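PDB 3QNK: putative lipoprotein from Bacteroides fragilis, which is a SusD-like protein that probably sits at the bacterial outer membrane and helps to capture glycans for uptake, although its own ligand is unknown. Local coordinates for residues B[38-42]-B[43-47]; B[250-253]-B[254-257]; B[276-279]-B[280-284]. One frame throughout, in Å; residues are numbered along the deposited sequence.

Contact 1. Residues B[38-42]-B[43-47]; sequences LQENR and SDNSV
Ser-43 folds back onto Glu-40, and the dense side of this buried loop gathers round the backbone oxygen of Glu-40. Ser-43 OG donates to Glu-40 O over 2.6 Å, tilted a little from the carbonyl plane, and Ser-43 N adds a weak bond to the same atom. With its OG set between backbone N and carbonyl carbon (chi1 87°), Ser-43 can also meet the chain ahead, where Asn-45 N donates to Ser-43 OG at 3.2 Å. This is an ST turn, and it lies inside a type I beta turn running from Ser-43 to Ser-46. The reversal sets the side chains of Asn-45 and Ser-46 against Glu-40 and Asn-41. Asn-45 ND2 sends an almost straight bond to Glu-40 OE2 (3.0 Å, 171°); it leaves in the plane of the amide but lands from above the carboxylate, whose plane is turned 57° from that amide. Glu-40 OE2 takes a second bond from Phe-449 N, and Asn-45 OD1 is met by Arg-444 NE. Ser-46 OG donates to Asn-41 OD1 at 2.7 Å, likewise from above the carbonyl plane, and is also bonded to Gly-275 N. The looser side belongs to Arg-42, whose side chain meets the following residues through CB alone, its guanidinium turning instead to Gln-39. Arg-42 NE bonds Gln-39 OE1 in plane at 3.1 Å, Leu-38 CB lies over one guanidinium face, toward its rim, and NH2 forms a salt bridge with Asp-74. Gln-39 NE2 in turn bonds Tyr-455 OH; a phosphate ion, probably from the crystallisation liquor, lies about 5 Å from the Gln-39 side chain.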
ATOM      1  N   LEU B  38      -7.931  -6.310 -13.686  1.00 41.69           N
ATOM      2  CA  LEU B  38      -8.896  -5.244 -13.658  1.00 40.77           C
ATOM      3  C   LEU B  38      -8.882  -4.445 -14.936  1.00 45.86           C
ATOM      4  O   LEU B  38      -9.959  -4.179 -15.468  1.00 48.52           O
ATOM      5  CB  LEU B  38      -8.727  -4.379 -12.417  1.00 41.19           C
ATOM      6  CG  LEU B  38      -9.117  -5.065 -11.080  1.00 46.49           C
ATOM      7  CD1 LEU B  38      -9.164  -4.062  -9.975  1.00 47.16           C
ATOM      8  CD2 LEU B  38     -10.494  -5.769 -11.165  1.00 45.28           C
ATOM      9  N   GLN B  39      -7.717  -4.163 -15.504  1.00 40.61           N
ATOM     10  CA  GLN B  39      -7.606  -3.460 -16.798  1.00 38.91           C
ATOM     11  C   GLN B  39      -8.335  -4.218 -17.929  1.00 44.30           C
ATOM     12  O   GLN B  39      -8.976  -3.562 -18.748  1.00 43.84           O
ATOM     13  CB  GLN B  39      -6.130  -3.232 -17.183  1.00 39.31           C
ATOM     14  CG  GLN B  39      -5.398  -2.294 -16.235  1.00 35.99           C
ATOM     15  CD  GLN B  39      -5.890  -0.882 -16.340  1.00 45.26           C
ATOM     16  OE1 GLN B  39      -7.050  -0.543 -16.024  1.00 40.02           O
ATOM     17  NE2 GLN B  39      -4.993  -0.035 -16.769  1.00 32.26           N
ATOM     18  N   GLU B  40      -8.259  -5.586 -17.957  1.00 41.69           N
ATOM     19  CA  GLU B  40      -8.950  -6.400 -18.962  1.00 41.65           C
ATOM     20  C   GLU B  40     -10.469  -6.308 -18.778  1.00 46.68           C
ATOM     21  O   GLU B  40     -11.209  -6.283 -19.764  1.00 45.37           O
ATOM     22  CB  GLU B  40      -8.498  -7.866 -18.913  1.00 43.40           C
ATOM     23  CG  GLU B  40      -8.780  -8.622 -20.203  1.00 48.88           C
ATOM     24  CD  GLU B  40      -7.839  -8.443 -21.387  1.00 65.29           C
ATOM     25  OE1 GLU B  40      -6.898  -7.614 -21.322  1.00 69.23           O
ATOM     26  OE2 GLU B  40      -8.071  -9.142 -22.401  1.00 46.81           O
ATOM     27  N   ASN B  41     -10.921  -6.229 -17.498  1.00 42.64           N
ATOM     28  CA  ASN B  41     -12.316  -6.093 -17.117  1.00 40.53           C
ATOM     29  C   ASN B  41     -12.782  -4.650 -17.347  1.00 45.27           C
ATOM     30  O   ASN B  41     -13.956  -4.317 -17.094  1.00 45.82           O
ATOM     31  CB  ASN B  41     -12.478  -6.506 -15.658  1.00 38.62           C
ATOM     32  CG  ASN B  41     -12.426  -7.978 -15.440  1.00 46.05           C
ATOM     33  OD1 ASN B  41     -13.248  -8.733 -15.962  1.00 41.89           O
ATOM     34  ND2 ASN B  41     -11.463  -8.424 -14.646  1.00 43.58           N
ATOM     35  N   ARG B  42     -11.836  -3.775 -17.783  1.00 41.70           N
ATOM     36  CA  ARG B  42     -12.144  -2.373 -18.113  1.00 40.89           C
ATOM     37  C   ARG B  42     -12.004  -2.218 -19.620  1.00 42.33           C
ATOM     38  O   ARG B  42     -11.799  -1.121 -20.110  1.00 45.07           O
ATOM     39  CB  ARG B  42     -11.306  -1.354 -17.292  1.00 39.51           C
ATOM     40  CG  ARG B  42     -11.599  -1.516 -15.806  1.00 36.38           C
ATOM     41  CD  ARG B  42     -11.088  -0.442 -14.913  1.00 29.95           C
ATOM     42  NE  ARG B  42      -9.744  -0.733 -14.440  1.00 43.95           N
ATOM     43  CZ  ARG B  42      -9.377  -0.871 -13.165  1.00 53.68           C
ATOM     44  NH1 ARG B  42     -10.258  -0.705 -12.189  1.00 23.92           N
ATOM     45  NH2 ARG B  42      -8.116  -1.149 -12.859  1.00 46.24           N
ATOM     46  N   SER B  43     -12.176  -3.331 -20.351  1.00 36.58           N
ATOM     47  CA  SER B  43     -12.068  -3.440 -21.808  1.00 37.10           C
ATOM     48  C   SER B  43     -13.226  -4.271 -22.378  1.00 44.08           C
ATOM     49  O   SER B  43     -13.872  -5.033 -21.653  1.00 42.22           O
ATOM     50  CB  SER B  43     -10.726  -4.068 -22.208  1.00 39.08           C
ATOM     51  OG  SER B  43     -10.800  -5.480 -22.237  1.00 41.75           O
ATOM     52  N   ASP B  44     -13.428  -4.187 -23.698  1.00 43.72           N
ATOM     53  CA  ASP B  44     -14.519  -4.891 -24.378  1.00 43.16           C
ATOM     54  C   ASP B  44     -14.317  -6.434 -24.425  1.00 48.72           C
ATOM     55  O   ASP B  44     -15.190  -7.128 -24.954  1.00 47.97           O
ATOM     56  CB  ASP B  44     -14.710  -4.321 -25.784  1.00 43.16           C
ATOM     57  CG  ASP B  44     -13.520  -4.436 -26.712  1.00 51.67           C
ATOM     58  OD1 ASP B  44     -12.361  -4.493 -26.200  1.00 53.70           O
ATOM     59  OD2 ASP B  44     -13.736  -4.411 -27.951  1.00 49.96           O
ATOM     60  N   ASN B  45     -13.210  -6.967 -23.830  1.00 44.74           N
ATOM     61  CA  ASN B  45     -12.956  -8.412 -23.799  1.00 44.19           C
ATOM     62  C   ASN B  45     -13.630  -9.106 -22.631  1.00 50.04           C
ATOM     63  O   ASN B  45     -13.815 -10.331 -22.677  1.00 50.67           O
ATOM     64  CB  ASN B  45     -11.464  -8.711 -23.733  1.00 41.06           C
ATOM     65  CG  ASN B  45     -10.777  -8.621 -25.057  1.00 48.64           C
ATOM     66  OD1 ASN B  45     -11.388  -8.358 -26.097  1.00 39.76           O
ATOM     67  ND2 ASN B  45      -9.488  -8.820 -25.040  1.00 37.75           N
ATOM     68  N   SER B  46     -13.948  -8.348 -21.552  1.00 45.25           N
ATOM     69  CA  SER B  46     -14.481  -8.973 -20.360  1.00 43.72           C
ATOM     70  C   SER B  46     -15.429  -8.099 -19.577  1.00 47.79           C
ATOM     71  O   SER B  46     -15.224  -6.890 -19.488  1.00 47.90           O
ATOM     72  CB  SER B  46     -13.326  -9.387 -19.440  1.00 43.38           C
ATOM     73  OG  SER B  46     -13.769 -10.018 -18.248  1.00 54.70           O
ATOM     74  N   VAL B  47     -16.453  -8.748 -18.970  1.00 42.99           N
ATOM     75  CA  VAL B  47     -17.377  -8.212 -17.973  1.00 42.56           C
ATOM     76  C   VAL B  47     -17.141  -9.091 -16.739  1.00 48.52           C
ATOM     77  O   VAL B  47     -17.446 -10.287 -16.779  1.00 49.93           O
ATOM     78  CB  VAL B  47     -18.873  -8.173 -18.412  1.00 46.18           C
ATOM     79  CG1 VAL B  47     -19.777  -7.729 -17.259  1.00 44.62           C
ATOM     80  CG2 VAL B  47     -19.092  -7.298 -19.656  1.00 45.93           C
TER

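Contact 2. Residues B[250-253]-B[254-257]; sequences YNNM and MVCN
Asn-252, the N-cap of helix 253-257, stands across its start with the amide oxygen turned in over the N-H groups of the first turn. With chi1 at -179° its CG is turned opposite the backbone N, beside the carbonyl carbon, and OD1 reaches that turn. Val-255 N points straight at it, with Val-255 N to Asn-252 OD1 measuring 3.0 Å, and uses a lone pair in the amide plane. Met-254 N makes a weaker, strongly bent bond to the same oxygen, so two N-H groups share one cap. Asn-252 ND2 bonds Phe-382 O, which helps to fix the rotation of the capping amide. The side chains of Asn-252 and Val-255 cross at about a right angle, Val-255 CG2 lying beside the amide oxygen, while CB of Met-254 (a selenomethionine) flanks Asn-252 OD1 at 3.4 Å. The backbone carbonyl of Asn-252 makes the first i to i+4 bond of this weakly bonded helix, Cys-256 N meeting Asn-252 O at 2.9 Å. Cys-256 points back toward the incoming loop, its SG lying by the carbonyl oxygens of Tyr-250 and Asn-252. At the far end of this single short turn Asn-257 ND2 donates to Met-253 O over 2.8 Å, in the planes of both groups and on a lone pair, and Asn-257 N adds a weak bond to that carbonyl. Asn-257 ND2 also bonds Gly-35 O, and its OD1 takes Leu-274 N, tying the turn to two other loops. The extended selenomethionine chains of Met-253 and Met-254 pack on strand 384-387, whereas Tyr-250 and Asn-251 face Arg-507 of the second subunit.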
ATOM      1  N   TYR B 250      -7.857 -15.011  -1.993  1.00 83.82           N
ATOM      2  CA  TYR B 250      -8.621 -13.855  -2.424  1.00 79.86           C
ATOM      3  C   TYR B 250      -7.890 -13.079  -3.512  1.00 78.77           C
ATOM      4  O   TYR B 250      -8.522 -12.277  -4.202  1.00 77.34           O
ATOM      5  CB  TYR B 250      -8.938 -12.974  -1.199  1.00 80.12           C
ATOM      6  CG  TYR B 250      -9.880 -13.642  -0.212  1.00 81.02           C
ATOM      7  CD1 TYR B 250     -11.121 -14.132  -0.622  1.00 82.55           C
ATOM      8  CD2 TYR B 250      -9.539 -13.774   1.132  1.00 82.26           C
ATOM      9  CE1 TYR B 250     -12.008 -14.715   0.283  1.00 83.97           C
ATOM     10  CE2 TYR B 250     -10.421 -14.361   2.048  1.00 83.88           C
ATOM     11  CZ  TYR B 250     -11.656 -14.830   1.617  1.00 87.32           C
ATOM     12  OH  TYR B 250     -12.548 -15.425   2.480  1.00 84.44           O
ATOM     13  N   ASN B 251      -6.576 -13.336  -3.695  1.00 72.79           N
ATOM     14  CA  ASN B 251      -5.792 -12.618  -4.696  1.00 70.48           C
ATOM     15  C   ASN B 251      -5.080 -13.561  -5.693  1.00 69.11           C
ATOM     16  O   ASN B 251      -4.463 -13.093  -6.666  1.00 66.18           O
ATOM     17  CB  ASN B 251      -4.825 -11.672  -4.003  1.00 73.45           C
ATOM     18  CG  ASN B 251      -5.551 -10.420  -3.541  1.00103.82           C
ATOM     19  OD1 ASN B 251      -6.147  -9.669  -4.344  1.00100.57           O
ATOM     20  ND2 ASN B 251      -5.591 -10.212  -2.233  1.00 95.94           N
ATOM     21  N   ASN B 252      -5.259 -14.886  -5.486  1.00 63.68           N
ATOM     22  CA  ASN B 252      -4.700 -15.928  -6.332  1.00 62.73           C
ATOM     23  C   ASN B 252      -5.341 -15.865  -7.713  1.00 61.54           C
ATOM     24  O   ASN B 252      -6.531 -16.146  -7.853  1.00 62.62           O
ATOM     25  CB  ASN B 252      -4.881 -17.306  -5.692  1.00 65.20           C
ATOM     26  CG  ASN B 252      -4.298 -18.410  -6.522  1.00 78.15           C
ATOM     27  OD1 ASN B 252      -4.917 -18.905  -7.472  1.00 66.77           O
ATOM     28  ND2 ASN B 252      -3.073 -18.775  -6.212  1.00 68.77           N
HETATM   29  N   MSE B 253      -4.533 -15.514  -8.724  1.00 51.98           N
HETATM   30  CA  MSE B 253      -4.904 -15.340 -10.124  1.00 47.50           C
HETATM   31  C   MSE B 253      -5.753 -16.499 -10.688  1.00 53.83           C
HETATM   32  O   MSE B 253      -6.710 -16.238 -11.425  1.00 52.49           O
HETATM   33  CB  MSE B 253      -3.653 -15.144 -10.966  1.00 48.30           C
HETATM   34  CG  MSE B 253      -3.966 -14.733 -12.367  1.00 53.21           C
HETATM   35 SE   MSE B 253      -2.476 -14.042 -13.308  0.75 58.34          SE
HETATM   36  CE  MSE B 253      -3.508 -13.003 -14.458  1.00 53.36           C
HETATM   37  N   MSE B 254      -5.416 -17.759 -10.340  1.00 52.68           N
HETATM   38  CA  MSE B 254      -6.145 -18.934 -10.814  1.00 52.07           C
HETATM   39  C   MSE B 254      -7.520 -19.057 -10.158  1.00 58.19           C
HETATM   40  O   MSE B 254      -8.505 -19.212 -10.873  1.00 59.10           O
HETATM   41  CB  MSE B 254      -5.328 -20.198 -10.564  1.00 55.56           C
HETATM   42  CG  MSE B 254      -5.937 -21.428 -11.210  1.00 63.43           C
HETATM   43 SE   MSE B 254      -5.324 -23.090 -10.431  0.75 73.64          SE
HETATM   44  CE  MSE B 254      -6.402 -24.361 -11.574  1.00 71.05           C
ATOM     45  N   VAL B 255      -7.590 -19.022  -8.804  1.00 55.06           N
ATOM     46  CA  VAL B 255      -8.838 -19.178  -8.052  1.00 54.21           C
ATOM     47  C   VAL B 255      -9.790 -18.023  -8.391  1.00 58.40           C
ATOM     48  O   VAL B 255     -10.968 -18.266  -8.631  1.00 60.49           O
ATOM     49  CB  VAL B 255      -8.558 -19.305  -6.537  1.00 58.28           C
ATOM     50  CG1 VAL B 255      -9.846 -19.341  -5.717  1.00 58.10           C
ATOM     51  CG2 VAL B 255      -7.721 -20.541  -6.250  1.00 59.27           C
ATOM     52  N   CYS B 256      -9.266 -16.800  -8.508  1.00 52.67           N
ATOM     53  CA  CYS B 256     -10.039 -15.614  -8.839  1.00 51.69           C
ATOM     54  C   CYS B 256     -10.700 -15.691 -10.194  1.00 55.46           C
ATOM     55  O   CYS B 256     -11.710 -15.027 -10.375  1.00 57.19           O
ATOM     56  CB  CYS B 256      -9.159 -14.376  -8.766  1.00 52.30           C
ATOM     57  SG  CYS B 256      -8.820 -13.826  -7.083  1.00 57.98           S
ATOM     58  N   ASN B 257     -10.118 -16.417 -11.163  1.00 49.18           N
ATOM     59  CA  ASN B 257     -10.659 -16.453 -12.512  1.00 46.57           C
ATOM     60  C   ASN B 257     -11.159 -17.840 -12.909  1.00 52.09           C
ATOM     61  O   ASN B 257     -11.563 -18.052 -14.064  1.00 54.62           O
ATOM     62  CB  ASN B 257      -9.626 -15.916 -13.490  1.00 41.58           C
ATOM     63  CG  ASN B 257      -9.322 -14.453 -13.216  1.00 52.92           C
ATOM     64  OD1 ASN B 257     -10.118 -13.549 -13.496  1.00 49.63           O
ATOM     65  ND2 ASN B 257      -8.209 -14.197 -12.566  1.00 38.80           N
TER

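Contact 3. Residues B[276-279]-B[280-284]; sequences PTQE and LIDAF
Thr-277 ends the extended entry from Pro-276 and gives way to the short helix 278-283. Its backbone oxygen receives Ile-281 N at 3.0 Å, and the next step follows with Asp-282 N on Gln-278 O at 2.8 Å; the last, from Ala-283 N to Glu-279 O, is weak. Thr-277 is the N-cap. Its OG1 sits between the backbone N and carbonyl carbon (chi1 50°) and faces into the first turn, where Leu-280 N donates to Thr-277 OG1 over 3.1 Å. The hydroxyl is also bonded to Asp-44 O, so it joins the helix start to another loop. Along the same turn, Gln-278 and Asp-282 cross at about a right angle. Gln-278 bends at chi2 so that NE2 meets Asp-282 OD1 at 3.1 Å, in the amide plane but from above the carboxylate; the two planes are 66° apart. Each group has other partners: Tyr-359 OH for Gln-278 OE1, Tyr-295 N for Asp-282 OD1 and Ser-296 OG for Asp-282 OD2. On the apolar side Pro-276 CB packs against Ile-281 CD1 at 3.8 Å and, more loosely, against Leu-280 CD2, next to Phe-449 and Ile-323.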
ATOM      1  N   PRO B 276     -15.418 -13.448 -20.496  1.00 43.17           N
ATOM      2  CA  PRO B 276     -15.346 -13.105 -21.931  1.00 43.47           C
ATOM      3  C   PRO B 276     -16.726 -12.673 -22.469  1.00 50.79           C
ATOM      4  O   PRO B 276     -17.741 -13.255 -22.081  1.00 50.77           O
ATOM      5  CB  PRO B 276     -14.866 -14.407 -22.581  1.00 44.63           C
ATOM      6  CG  PRO B 276     -14.132 -15.120 -21.514  1.00 48.07           C
ATOM      7  CD  PRO B 276     -14.804 -14.764 -20.228  1.00 44.26           C
ATOM      8  N   THR B 277     -16.770 -11.624 -23.308  1.00 46.10           N
ATOM      9  CA  THR B 277     -18.017 -11.076 -23.848  1.00 44.49           C
ATOM     10  C   THR B 277     -18.455 -11.781 -25.117  1.00 48.03           C
ATOM     11  O   THR B 277     -17.659 -12.415 -25.816  1.00 47.43           O
ATOM     12  CB  THR B 277     -17.802  -9.613 -24.205  1.00 45.45           C
ATOM     13  OG1 THR B 277     -16.609  -9.563 -24.997  1.00 50.89           O
ATOM     14  CG2 THR B 277     -17.662  -8.720 -23.004  1.00 33.66           C
ATOM     15  N   GLN B 278     -19.705 -11.583 -25.485  1.00 44.29           N
ATOM     16  CA  GLN B 278     -20.186 -12.134 -26.728  1.00 43.10           C
ATOM     17  C   GLN B 278     -19.443 -11.440 -27.889  1.00 46.47           C
ATOM     18  O   GLN B 278     -19.138 -12.088 -28.884  1.00 47.21           O
ATOM     19  CB  GLN B 278     -21.709 -11.991 -26.809  1.00 44.11           C
ATOM     20  CG  GLN B 278     -22.349 -12.827 -27.895  1.00 46.19           C
ATOM     21  CD  GLN B 278     -21.839 -14.243 -27.874  1.00 51.72           C
ATOM     22  OE1 GLN B 278     -21.765 -14.890 -26.816  1.00 44.17           O
ATOM     23  NE2 GLN B 278     -21.390 -14.708 -29.029  1.00 39.43           N
ATOM     24  N   GLU B 279     -19.043 -10.174 -27.700  1.00 43.98           N
ATOM     25  CA  GLU B 279     -18.285  -9.388 -28.703  1.00 44.66           C
ATOM     26  C   GLU B 279     -16.921 -10.018 -28.994  1.00 52.25           C
ATOM     27  O   GLU B 279     -16.490 -10.039 -30.155  1.00 54.68           O
ATOM     28  CB  GLU B 279     -18.098  -7.937 -28.253  1.00 44.95           C
ATOM     29  CG  GLU B 279     -19.361  -7.124 -28.447  1.00 45.40           C
ATOM     30  CD  GLU B 279     -20.423  -7.184 -27.366  1.00 60.07           C
ATOM     31  OE1 GLU B 279     -20.206  -7.873 -26.341  1.00 49.53           O
ATOM     32  OE2 GLU B 279     -21.493  -6.559 -27.565  1.00 54.63           O
ATOM     33  N   LEU B 280     -16.264 -10.550 -27.955  1.00 47.63           N
ATOM     34  CA  LEU B 280     -15.010 -11.248 -28.147  1.00 47.86           C
ATOM     35  C   LEU B 280     -15.263 -12.617 -28.770  1.00 54.32           C
ATOM     36  O   LEU B 280     -14.525 -13.001 -29.678  1.00 55.69           O
ATOM     37  CB  LEU B 280     -14.222 -11.406 -26.837  1.00 46.81           C
ATOM     38  CG  LEU B 280     -12.950 -12.243 -26.908  1.00 49.70           C
ATOM     39  CD1 LEU B 280     -11.892 -11.634 -27.877  1.00 48.85           C
ATOM     40  CD2 LEU B 280     -12.390 -12.461 -25.540  1.00 48.58           C
ATOM     41  N   ILE B 281     -16.299 -13.344 -28.305  1.00 48.28           N
ATOM     42  CA  ILE B 281     -16.602 -14.669 -28.838  1.00 46.69           C
ATOM     43  C   ILE B 281     -16.863 -14.545 -30.344  1.00 48.98           C
ATOM     44  O   ILE B 281     -16.336 -15.349 -31.129  1.00 48.85           O
ATOM     45  CB  ILE B 281     -17.770 -15.341 -28.042  1.00 49.05           C
ATOM     46  CG1 ILE B 281     -17.231 -16.146 -26.844  1.00 47.94           C
ATOM     47  CG2 ILE B 281     -18.576 -16.294 -28.918  1.00 50.98           C
ATOM     48  CD1 ILE B 281     -16.549 -15.442 -25.804  1.00 51.64           C
ATOM     49  N   ASP B 282     -17.594 -13.487 -30.743  1.00 43.77           N
ATOM     50  CA  ASP B 282     -17.938 -13.210 -32.145  1.00 43.35           C
ATOM     51  C   ASP B 282     -16.718 -12.960 -33.018  1.00 45.77           C
ATOM     52  O   ASP B 282     -16.791 -13.198 -34.225  1.00 46.90           O
ATOM     53  CB  ASP B 282     -18.870 -11.987 -32.228  1.00 45.57           C
ATOM     54  CG  ASP B 282     -20.337 -12.250 -31.855  1.00 58.41           C
ATOM     55  OD1 ASP B 282     -20.732 -13.449 -31.757  1.00 61.28           O
ATOM     56  OD2 ASP B 282     -21.098 -11.262 -31.702  1.00 54.72           O
ATOM     57  N   ALA B 283     -15.602 -12.467 -32.411  1.00 39.09           N
ATOM     58  CA  ALA B 283     -14.368 -12.119 -33.096  1.00 37.23           C
ATOM     59  C   ALA B 283     -13.473 -13.354 -33.416  1.00 46.99           C
ATOM     60  O   ALA B 283     -12.568 -13.241 -34.258  1.00 49.87           O
ATOM     61  CB  ALA B 283     -13.603 -11.115 -32.273  1.00 36.67           C
ATOM     62  N   PHE B 284     -13.722 -14.523 -32.783  1.00 42.97           N
ATOM     63  CA  PHE B 284     -12.988 -15.751 -33.095  1.00 42.33           C
ATOM     64  C   PHE B 284     -13.508 -16.317 -34.403  1.00 49.68           C
ATOM     65  O   PHE B 284     -14.700 -16.554 -34.557  1.00 50.66           O
ATOM     66  CB  PHE B 284     -13.105 -16.798 -31.986  1.00 42.84           C
ATOM     67  CG  PHE B 284     -12.284 -16.504 -30.765  1.00 42.46           C
ATOM     68  CD1 PHE B 284     -10.948 -16.900 -30.694  1.00 46.46           C
ATOM     69  CD2 PHE B 284     -12.845 -15.863 -29.673  1.00 41.64           C
ATOM     70  CE1 PHE B 284     -10.185 -16.636 -29.555  1.00 46.76           C
ATOM     71  CE2 PHE B 284     -12.089 -15.608 -28.527  1.00 44.04           C
ATOM     72  CZ  PHE B 284     -10.761 -15.982 -28.477  1.00 44.10           C
TER

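Contacts 1, 2 and 3 follow one another along the chain, each closed before the next opens. Contact 1 belongs to the loop between helices 17-29 and 55-58; contacts 2 and 3 start two successive short helices, 253-257 and 278-283, in the later, SusD-family part of the chain. Contact 1 is the nearer neighbour of both, its centre about 16 Å from that of contact 2 and about 12 Å from that of contact 3, at the corner of a wide triangle, whereas the centres of contacts 2 and 3 are about 23 Å apart. Direct touching occurs between contacts 1 and 3, where residues 44-47 run beside Thr-277. The early loop is thereby knitted to the later half of the chain.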